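Local coordinates for cysteine-rich repeat secretory protein 2 (Arabidopsis thaliana, PDB 6GRE), which modulates cell-to-cell trafficking in plants, restricting plasmodesmal permeability through callose deposition during salicylic-acid-triggered immune responses and supporting systemic acquired resistance, at residues Y10-P15 with S95-M100; S81-V86 with C103-D108; Y61-C66 with S111-Q116. All blocks are in the same frame, centred on the assembly; numbering follows the deposited sequence. Where two conformers were deposited one is given.

Contact 1 of 3, residues Y10-P15 with S95-M100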
loop_
_atom_site.group_PDB
_atom_site.type_symbol
_atom_site.label_atom_id
_atom_site.label_comp_id
_atom_site.label_asym_id
_atom_site.label_seq_id
_atom_site.Cartn_x
_atom_site.Cartn_y
_atom_site.Cartn_z
ATOM N N TYR A 10 4.205 6.744 -4.554
ATOM C CA TYR A 10 5.605 6.665 -4.241
ATOM C C TYR A 10 6.136 5.329 -4.748
ATOM O O TYR A 10 5.374 4.390 -4.981
ATOM C CB TYR A 10 5.901 6.834 -2.747
ATOM C CG TYR A 10 5.325 5.776 -1.845
ATOM C CD1 TYR A 10 5.922 4.534 -1.753
ATOM C CD2 TYR A 10 4.176 6.003 -1.129
ATOM C CE1 TYR A 10 5.414 3.543 -0.930
ATOM C CE2 TYR A 10 3.678 5.044 -0.261
ATOM C CZ TYR A 10 4.293 3.814 -0.167
ATOM O OH TYR A 10 3.784 2.844 0.660
ATOM N N ALA A 11 7.443 5.324 -4.982
ATOM C CA ALA A 11 8.208 4.143 -5.303
ATOM C C ALA A 11 9.405 4.077 -4.348
ATOM O O ALA A 11 10.121 5.066 -4.122
ATOM C CB ALA A 11 8.642 4.183 -6.748
ATOM N N VAL A 12 9.644 2.914 -3.756
ATOM C CA VAL A 12 10.829 2.682 -2.990
ATOM C C VAL A 12 11.623 1.577 -3.687
ATOM O O VAL A 12 11.082 0.479 -3.881
ATOM C CB VAL A 12 10.510 2.258 -1.553
ATOM C CG1 VAL A 12 11.786 2.125 -0.732
ATOM C CG2 VAL A 12 9.512 3.201 -0.914
ATOM N N CYS A 13 12.908 1.853 -3.969
ATOM C CA CYS A 13 13.798 0.984 -4.776
ATOM C C CYS A 13 15.130 0.823 -4.030
ATOM O O CYS A 13 15.757 1.817 -3.704
ATOM C CB CYS A 13 14.040 1.592 -6.155
ATOM S SG CYS A 13 12.557 2.214 -6.996
ATOM N N SER A 14 15.546 -0.410 -3.738
ATOM C CA SER A 14 16.804 -0.656 -2.977
ATOM C C SER A 14 18.013 -0.141 -3.743
ATOM O O SER A 14 18.058 -0.258 -4.960
ATOM C CB SER A 14 16.979 -2.117 -2.649
ATOM O OG SER A 14 17.054 -2.908 -3.844
ATOM N N PRO A 15 19.017 0.471 -3.065
ATOM C CA PRO A 15 20.329 0.705 -3.672
ATOM C C PRO A 15 20.954 -0.541 -4.309
ATOM O O PRO A 15 21.527 -0.447 -5.384
ATOM C CB PRO A 15 21.187 1.153 -2.486
ATOM C CG PRO A 15 20.202 1.863 -1.587
ATOM C CD PRO A 15 18.907 1.080 -1.728
ATOM N N SER A 95 14.848 -4.843 -4.387
ATOM C CA SER A 95 13.603 -4.536 -3.668
ATOM C C SER A 95 12.884 -3.364 -4.350
ATOM O O SER A 95 13.486 -2.340 -4.652
ATOM C CB SER A 95 13.888 -4.245 -2.209
ATOM O OG SER A 95 14.878 -5.128 -1.686
ATOM N N GLY A 96 11.579 -3.528 -4.592
ATOM C CA GLY A 96 10.784 -2.501 -5.200
ATOM C C GLY A 96 9.402 -2.489 -4.556
ATOM O O GLY A 96 8.821 -3.541 -4.287
ATOM N N PHE A 97 8.904 -1.281 -4.315
ATOM C CA PHE A 97 7.620 -1.042 -3.668
ATOM C C PHE A 97 6.967 0.127 -4.405
ATOM O O PHE A 97 7.513 1.228 -4.314
ATOM C CB PHE A 97 7.875 -0.781 -2.172
ATOM C CG PHE A 97 6.666 -0.606 -1.279
ATOM C CD1 PHE A 97 5.380 -0.855 -1.736
ATOM C CD2 PHE A 97 6.819 -0.243 0.051
ATOM C CE1 PHE A 97 4.271 -0.682 -0.923
ATOM C CE2 PHE A 97 5.705 -0.068 0.862
ATOM C CZ PHE A 97 4.443 -0.320 0.387
ATOM N N LEU A 98 5.851 -0.116 -5.083
ATOM C CA LEU A 98 5.151 0.930 -5.784
ATOM C C LEU A 98 3.728 1.018 -5.239
ATOM O O LEU A 98 2.998 0.035 -5.248
ATOM C CB LEU A 98 5.163 0.636 -7.283
ATOM C CG LEU A 98 4.658 1.749 -8.182
ATOM C CD1 LEU A 98 5.616 2.920 -8.190
ATOM C CD2 LEU A 98 4.479 1.234 -9.592
ATOM N N GLN A 99 3.378 2.210 -4.731
ATOM C CA GLN A 99 2.077 2.489 -4.201
ATOM C C GLN A 99 1.367 3.431 -5.161
ATOM O O GLN A 99 1.895 4.482 -5.484
ATOM C CB GLN A 99 2.161 3.172 -2.841
ATOM C CG GLN A 99 0.806 3.477 -2.226
ATOM C CD GLN A 99 0.125 2.256 -1.671
ATOM O OE1 GLN A 99 0.659 1.616 -0.780
ATOM N NE2 GLN A 99 -1.045 1.934 -2.197
ATOM N N MET A 100 0.196 3.006 -5.601
ATOM C CA MET A 100 -0.763 3.809 -6.359
ATOM C C MET A 100 -1.982 4.069 -5.473
ATOM O O MET A 100 -2.112 3.503 -4.400
ATOM C CB MET A 100 -1.190 3.057 -7.617
ATOM C CG MET A 100 -0.054 3.008 -8.598
ATOM S SD MET A 100 -0.333 1.938 -10.012
ATOM C CE MET A 100 -1.661 2.803 -10.843
#
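Y10 meets Q99 and F97 at the start of an antiparallel strand pair. Its backbone makes a hydrogen-bonded pair with Q99: Q99 N reaches Y10 O at 3.0 Å, nearly straight, while the return bond from Y10 N to Q99 O is weak. With chi1 at 63°, the ring swings back over the neighbouring strand, where Q99 CB sits on one face, 3.6 Å from the ring centroid in a CH-pi contact. The same ring turns its edge to F97 in a T-shaped stack, planes 85° apart, with Y10 CE1 above the centre of the phenylalanine ring and Y10 OH 3.2 Å from F97 CZ. A11 forms a non-hydrogen-bonded pair with L98 on the other face of the sheet, its CB touching L98 CD1 at 3.6 Å. V12 returns to the side of Y10 and exchanges two backbone bonds with F97, V12 N to F97 O measuring 2.8 Å. C13 lies opposite G96, and its sulfur leaves the pair for a disulfide with C90. Past the strand end, S14 adds two more bonds: its N donates to S95 O, and its OG accepts from S95 N at 3.0 Å while also bonding A16 O. Strand 10-13 is an outermost strand of the five-stranded sheet, and 96-99 lies between it and 103-108. L98 packs on helix 72-90, whereas Y10 and F97 lie against I121 of strand 120-125 in the second Gnk2-homologous unit.

Contact 2 of 3, residues S81-V86 with C103-D108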
loop_
_atom_site.group_PDB
_atom_site.type_symbol
_atom_site.label_atom_id
_atom_site.label_comp_id
_atom_site.label_asym_id
_atom_site.label_seq_id
_atom_site.Cartn_x
_atom_site.Cartn_y
_atom_site.Cartn_z
ATOM N N SER A 81 -0.762 -1.464 -14.388
ATOM C CA SER A 81 -0.135 -0.172 -14.461
ATOM C C SER A 81 1.048 -0.103 -13.490
ATOM O O SER A 81 2.108 0.457 -13.806
ATOM C CB SER A 81 -1.126 0.944 -14.206
ATOM O OG SER A 81 -0.444 2.183 -14.141
ATOM N N ALA A 82 0.865 -0.655 -12.287
ATOM C CA ALA A 82 1.932 -0.646 -11.309
ATOM C C ALA A 82 3.137 -1.412 -11.871
ATOM O O ALA A 82 4.254 -0.964 -11.735
ATOM C CB ALA A 82 1.459 -1.233 -9.998
ATOM N N VAL A 83 2.872 -2.591 -12.433
ATOM C CA VAL A 83 3.943 -3.427 -12.976
ATOM C C VAL A 83 4.655 -2.669 -14.111
ATOM O O VAL A 83 5.891 -2.702 -14.210
ATOM C CB VAL A 83 3.398 -4.784 -13.449
ATOM C CG1 VAL A 83 4.422 -5.510 -14.318
ATOM C CG2 VAL A 83 2.969 -5.657 -12.277
ATOM N N ALA A 84 3.878 -1.957 -14.938
ATOM C CA ALA A 84 4.416 -1.236 -16.109
ATOM C C ALA A 84 5.291 -0.051 -15.675
ATOM O O ALA A 84 6.138 0.385 -16.456
ATOM C CB ALA A 84 3.288 -0.782 -17.003
ATOM N N GLN A 85 5.062 0.473 -14.459
ATOM C CA GLN A 85 5.711 1.685 -13.938
ATOM C C GLN A 85 6.927 1.347 -13.069
ATOM O O GLN A 85 7.901 2.129 -13.018
ATOM C CB GLN A 85 4.741 2.512 -13.084
ATOM C CG GLN A 85 3.621 3.174 -13.874
ATOM C CD GLN A 85 2.804 4.109 -13.012
ATOM O OE1 GLN A 85 3.214 5.227 -12.729
ATOM N NE2 GLN A 85 1.633 3.662 -12.592
ATOM N N VAL A 86 6.857 0.223 -12.339
ATOM C CA VAL A 86 7.862 -0.088 -11.346
ATOM C C VAL A 86 9.193 -0.393 -12.050
ATOM O O VAL A 86 10.249 -0.074 -11.519
ATOM C CB VAL A 86 7.436 -1.218 -10.382
ATOM C CG1 VAL A 86 7.410 -2.591 -11.048
ATOM C CG2 VAL A 86 8.307 -1.219 -9.139
ATOM N N CYS A 103 -3.892 0.548 -5.558
ATOM C CA CYS A 103 -3.185 -0.741 -5.406
ATOM C C CYS A 103 -1.722 -0.493 -5.067
ATOM O O CYS A 103 -1.210 0.609 -5.228
ATOM C CB CYS A 103 -3.270 -1.636 -6.644
ATOM S SG CYS A 103 -2.435 -0.973 -8.101
ATOM N N LEU A 104 -1.056 -1.558 -4.590
ATOM C CA LEU A 104 0.393 -1.564 -4.445
ATOM C C LEU A 104 0.948 -2.877 -5.005
ATOM O O LEU A 104 0.220 -3.875 -5.033
ATOM C CB LEU A 104 0.795 -1.382 -2.974
ATOM C CG LEU A 104 0.368 -2.489 -2.008
ATOM C CD1 LEU A 104 1.404 -3.630 -1.928
ATOM C CD2 LEU A 104 0.097 -1.925 -0.610
ATOM N N ILE A 105 2.225 -2.845 -5.383
ATOM C CA ILE A 105 3.011 -4.042 -5.597
ATOM C C ILE A 105 4.301 -3.915 -4.796
ATOM O O ILE A 105 4.804 -2.809 -4.573
ATOM C CB ILE A 105 3.267 -4.288 -7.095
ATOM C CG1 ILE A 105 4.028 -3.144 -7.752
ATOM C CG2 ILE A 105 1.974 -4.618 -7.805
ATOM C CD1 ILE A 105 4.529 -3.464 -9.153
ATOM N N ARG A 106 4.821 -5.054 -4.329
ATOM C CA ARG A 106 5.993 -5.032 -3.498
ATOM C C ARG A 106 6.748 -6.344 -3.693
ATOM O O ARG A 106 6.137 -7.411 -3.669
ATOM C CB ARG A 106 5.598 -4.830 -2.031
ATOM C CG ARG A 106 6.748 -4.578 -1.072
ATOM C CD ARG A 106 6.156 -4.327 0.308
ATOM N NE ARG A 106 7.162 -3.978 1.299
ATOM C CZ ARG A 106 6.914 -3.285 2.396
ATOM N NH1 ARG A 106 5.662 -3.032 2.730
ATOM N NH2 ARG A 106 7.917 -2.837 3.138
ATOM N N TYR A 107 8.069 -6.225 -3.855
ATOM C CA TYR A 107 8.910 -7.407 -3.996
ATOM C C TYR A 107 10.257 -7.168 -3.323
ATOM O O TYR A 107 10.694 -6.066 -3.147
ATOM C CB TYR A 107 9.070 -7.762 -5.471
ATOM C CG TYR A 107 9.620 -6.670 -6.355
ATOM C CD1 TYR A 107 10.982 -6.465 -6.497
ATOM C CD2 TYR A 107 8.773 -5.881 -7.106
ATOM C CE1 TYR A 107 11.474 -5.470 -7.328
ATOM C CE2 TYR A 107 9.244 -4.893 -7.942
ATOM C CZ TYR A 107 10.605 -4.706 -8.083
ATOM O OH TYR A 107 11.037 -3.743 -8.941
ATOM N N ASP A 108 10.907 -8.273 -2.951
ATOM C CA ASP A 108 12.150 -8.240 -2.267
ATOM C C ASP A 108 12.804 -9.613 -2.425
ATOM O O ASP A 108 12.152 -10.552 -2.857
ATOM C CB ASP A 108 11.942 -7.870 -0.793
ATOM C CG ASP A 108 13.179 -7.335 -0.094
ATOM O OD1 ASP A 108 14.230 -7.218 -0.742
ATOM O OD2 ASP A 108 13.078 -7.047 1.112
#
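Apolar packing joins the two segments, and its hub is I105, whose CD1 is wedged against the helix between A82, V83 and V86. The closest side-chain approach is to V86: CG1 of the valine and CD1 of the isoleucine reach toward each other tip to tip, 3.6 Å apart. A82 meets the isoleucine lower on its chain, its CB 3.9 Å from I105 CG1, and V83 comes in at about a right angle to touch CD1 with its CG2. I105 has CG1 between its backbone N and carbonyl carbon (chi1 60°) and then runs extended, a shape that carries CD1 out to the helix backbone, 3.6 Å from A82 O. At the two ends of the patch the partners change character. C103 SG lies 4.3 Å from A82 CB, and the sulfur is tied by a disulfide to C78 of the same helix, a covalent link between helix and strand. Y107 faces V86 from the opposite direction, its OH 3.7 Å from V86 CG2 and its CE2 a little farther off.

Between the two segments the contact is apolar; within the helix, A82 O, the carbonyl that I105 touches, accepts from both V86 N, at 2.9 Å, and Q85 N.

C103, I105 and Y107 all point from the strand to the helix; L104 and R106 point away, and R106 makes cation-pi contacts with F97 and F112. The axes of segments 81-86 and 103-108 cross at -49° with a closest approach of 8.6 Å. Helix 72-90 thus packs across the sheet of this Gnk2-homologous unit, and helix 23-38 completes the layer: L32 touches V83, F35 touches I105, and L28 and L31 touch Y107.

Contact 3 of 3, residues Y61-C66 with S111-Q116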
loop_
_atom_site.group_PDB
_atom_site.type_symbol
_atom_site.label_atom_id
_atom_site.label_comp_id
_atom_site.label_asym_id
_atom_site.label_seq_id
_atom_site.Cartn_x
_atom_site.Cartn_y
_atom_site.Cartn_z
ATOM N N TYR A 61 10.307 -12.680 -3.604
ATOM C CA TYR A 61 9.119 -12.716 -2.783
ATOM C C TYR A 61 8.324 -11.447 -3.075
ATOM O O TYR A 61 8.888 -10.371 -3.117
ATOM C CB TYR A 61 9.483 -12.743 -1.298
ATOM C CG TYR A 61 10.381 -13.892 -0.898
ATOM C CD1 TYR A 61 11.753 -13.796 -1.054
ATOM C CD2 TYR A 61 9.859 -15.055 -0.362
ATOM C CE1 TYR A 61 12.590 -14.841 -0.693
ATOM C CE2 TYR A 61 10.684 -16.110 0.008
ATOM C CZ TYR A 61 12.053 -15.995 -0.161
ATOM O OH TYR A 61 12.866 -17.046 0.186
ATOM N N GLY A 62 7.013 -11.600 -3.209
ATOM C CA GLY A 62 6.238 -10.404 -3.477
ATOM C C GLY A 62 4.789 -10.536 -3.096
ATOM O O GLY A 62 4.246 -11.629 -2.871
ATOM N N ILE A 63 4.149 -9.361 -3.062
ATOM C CA ILE A 63 2.712 -9.267 -2.929
ATOM C C ILE A 63 2.179 -8.214 -3.900
ATOM O O ILE A 63 2.912 -7.300 -4.315
ATOM C CB ILE A 63 2.291 -8.898 -1.487
ATOM C CG1 ILE A 63 2.715 -7.468 -1.122
ATOM C CG2 ILE A 63 2.806 -9.909 -0.480
ATOM C CD1 ILE A 63 2.089 -6.920 0.147
ATOM N N TYR A 64 0.886 -8.313 -4.191
ATOM C CA TYR A 64 0.142 -7.122 -4.591
ATOM C C TYR A 64 -1.080 -6.996 -3.694
ATOM O O TYR A 64 -1.523 -7.956 -3.068
ATOM C CB TYR A 64 -0.328 -7.182 -6.041
ATOM C CG TYR A 64 -1.425 -8.182 -6.259
ATOM C CD1 TYR A 64 -1.115 -9.513 -6.500
ATOM C CD2 TYR A 64 -2.764 -7.826 -6.220
ATOM C CE1 TYR A 64 -2.105 -10.463 -6.673
ATOM C CE2 TYR A 64 -3.766 -8.766 -6.395
ATOM C CZ TYR A 64 -3.437 -10.097 -6.618
ATOM O OH TYR A 64 -4.406 -11.041 -6.810
ATOM N N GLN A 65 -1.618 -5.781 -3.619
ATOM C CA GLN A 65 -2.832 -5.563 -2.892
ATOM C C GLN A 65 -3.603 -4.399 -3.495
ATOM O O GLN A 65 -3.082 -3.313 -3.652
ATOM C CB GLN A 65 -2.558 -5.215 -1.442
ATOM C CG GLN A 65 -3.843 -5.110 -0.631
ATOM C CD GLN A 65 -3.520 -5.075 0.836
ATOM O OE1 GLN A 65 -4.385 -4.831 1.685
ATOM N NE2 GLN A 65 -2.269 -5.357 1.149
ATOM N N CYS A 66 -4.854 -4.696 -3.837
ATOM C CA CYS A 66 -5.797 -3.688 -4.321
ATOM C C CYS A 66 -6.644 -3.187 -3.152
ATOM O O CYS A 66 -6.879 -3.915 -2.196
ATOM C CB CYS A 66 -6.700 -4.282 -5.395
ATOM S SG CYS A 66 -5.773 -4.622 -6.918
ATOM N N SER A 111 11.673 -12.799 2.340
ATOM C CA SER A 111 10.277 -12.672 2.719
ATOM C C SER A 111 10.110 -11.481 3.669
ATOM O O SER A 111 10.920 -11.252 4.561
ATOM C CB SER A 111 9.766 -13.920 3.337
ATOM O OG SER A 111 8.382 -13.819 3.626
ATOM N N PHE A 112 9.038 -10.713 3.443
ATOM C CA PHE A 112 8.612 -9.655 4.371
ATOM C C PHE A 112 7.216 -9.982 4.917
ATOM O O PHE A 112 6.635 -9.137 5.598
ATOM C CB PHE A 112 8.624 -8.277 3.690
ATOM C CG PHE A 112 7.908 -8.232 2.361
ATOM C CD1 PHE A 112 6.534 -8.091 2.278
ATOM C CD2 PHE A 112 8.622 -8.348 1.177
ATOM C CE1 PHE A 112 5.882 -8.077 1.052
ATOM C CE2 PHE A 112 7.976 -8.328 -0.049
ATOM C CZ PHE A 112 6.602 -8.184 -0.116
ATOM N N LEU A 113 6.671 -11.179 4.656
ATOM C CA LEU A 113 5.295 -11.516 5.086
ATOM C C LEU A 113 5.218 -11.561 6.606
ATOM O O LEU A 113 6.015 -12.238 7.295
ATOM C CB LEU A 113 4.820 -12.852 4.522
ATOM C CG LEU A 113 4.745 -12.970 3.011
ATOM C CD1 LEU A 113 4.205 -14.338 2.637
ATOM C CD2 LEU A 113 3.883 -11.876 2.377
ATOM N N GLY A 114 4.241 -10.824 7.147
ATOM C CA GLY A 114 4.005 -10.794 8.568
ATOM C C GLY A 114 5.059 -10.056 9.372
ATOM O O GLY A 114 5.070 -10.115 10.602
ATOM N N VAL A 115 5.951 -9.317 8.690
ATOM C CA VAL A 115 6.917 -8.485 9.362
ATOM C C VAL A 115 6.314 -7.089 9.534
ATOM O O VAL A 115 6.056 -6.382 8.551
ATOM C CB VAL A 115 8.256 -8.426 8.604
ATOM C CG1 VAL A 115 9.271 -7.558 9.320
ATOM C CG2 VAL A 115 8.802 -9.840 8.388
ATOM N N GLN A 116 6.101 -6.694 10.769
ATOM C CA GLN A 116 5.578 -5.359 11.077
ATOM C C GLN A 116 6.578 -4.304 10.604
ATOM O O GLN A 116 7.805 -4.482 10.715
ATOM C CB GLN A 116 5.328 -5.196 12.581
ATOM C CG GLN A 116 4.756 -3.858 13.005
ATOM C CD GLN A 116 3.451 -3.518 12.326
ATOM O OE1 GLN A 116 3.418 -3.082 11.174
ATOM N NE2 GLN A 116 2.373 -3.680 13.066
#
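The Y61 ring has the backbone of S111 laid over one face: S111 N stands 3.5 Å above the plane, over the ring centre. S111 CB shares that face, 4.2 Å from the centroid and 26° off the ring normal, a CH-pi contact. With CG anti to the carbonyl carbon (chi1 -57°), the tyrosine presents this face to the loop. F112 meets the strand differently, through the far rim of its ring. I63 CG1 sits at the edge, in the ring plane, 3.9 Å from F112 CE1, while G62 CA approaches F112 CZ obliquely at 4.0 Å and Y61 O lies near CE2. The phenylalanine rim lies against the backbone of G62. R106 adds a cation-pi contact to the same ring.

Beyond the rings, the packing is aliphatic. I63 CG2 touches L113 CD2 at 3.6 Å as the two side chains slide past each other in opposite directions, and the same isoleucine methyl also reaches F112 CE1. L113 then borders a bound N-acetylglucosamine, together with N46 and D171.

F112 and L113 also open a type II beta turn that runs to V115, closed by V115 N to F112 O at 3.2 Å. G114 takes its third position with a positive phi of 71°. K204 NZ bonds both F112 O and V115 O, while D171 and Q176 hold G114, tying the linker to the second Gnk2-homologous unit. Strand 60-66 itself runs between 44-49 and 103-108, and the loop segment bridges from 103-108 to strand 120-125.

All three contacts reach the same five-stranded sheet of the first Gnk2-homologous unit, at different places. Contact 1 is its partly buried edge, built largely from backbone hydrogen bonds. Contact 2 is the most buried and is apolar, a helix on one face. Contact 3 is again partly buried, with a linker lying over strand 60-66 through rings and methyl groups. Contacts 1 and 2 touch, since 96-99 and 103-108 are adjacent strands joined by G96 O to Y107 N, and L98 packs against A82. Contacts 2 and 3 meet where 103-108 pairs with 60-66, as in R106 O to I63 N. Contacts 1 and 3 do not touch.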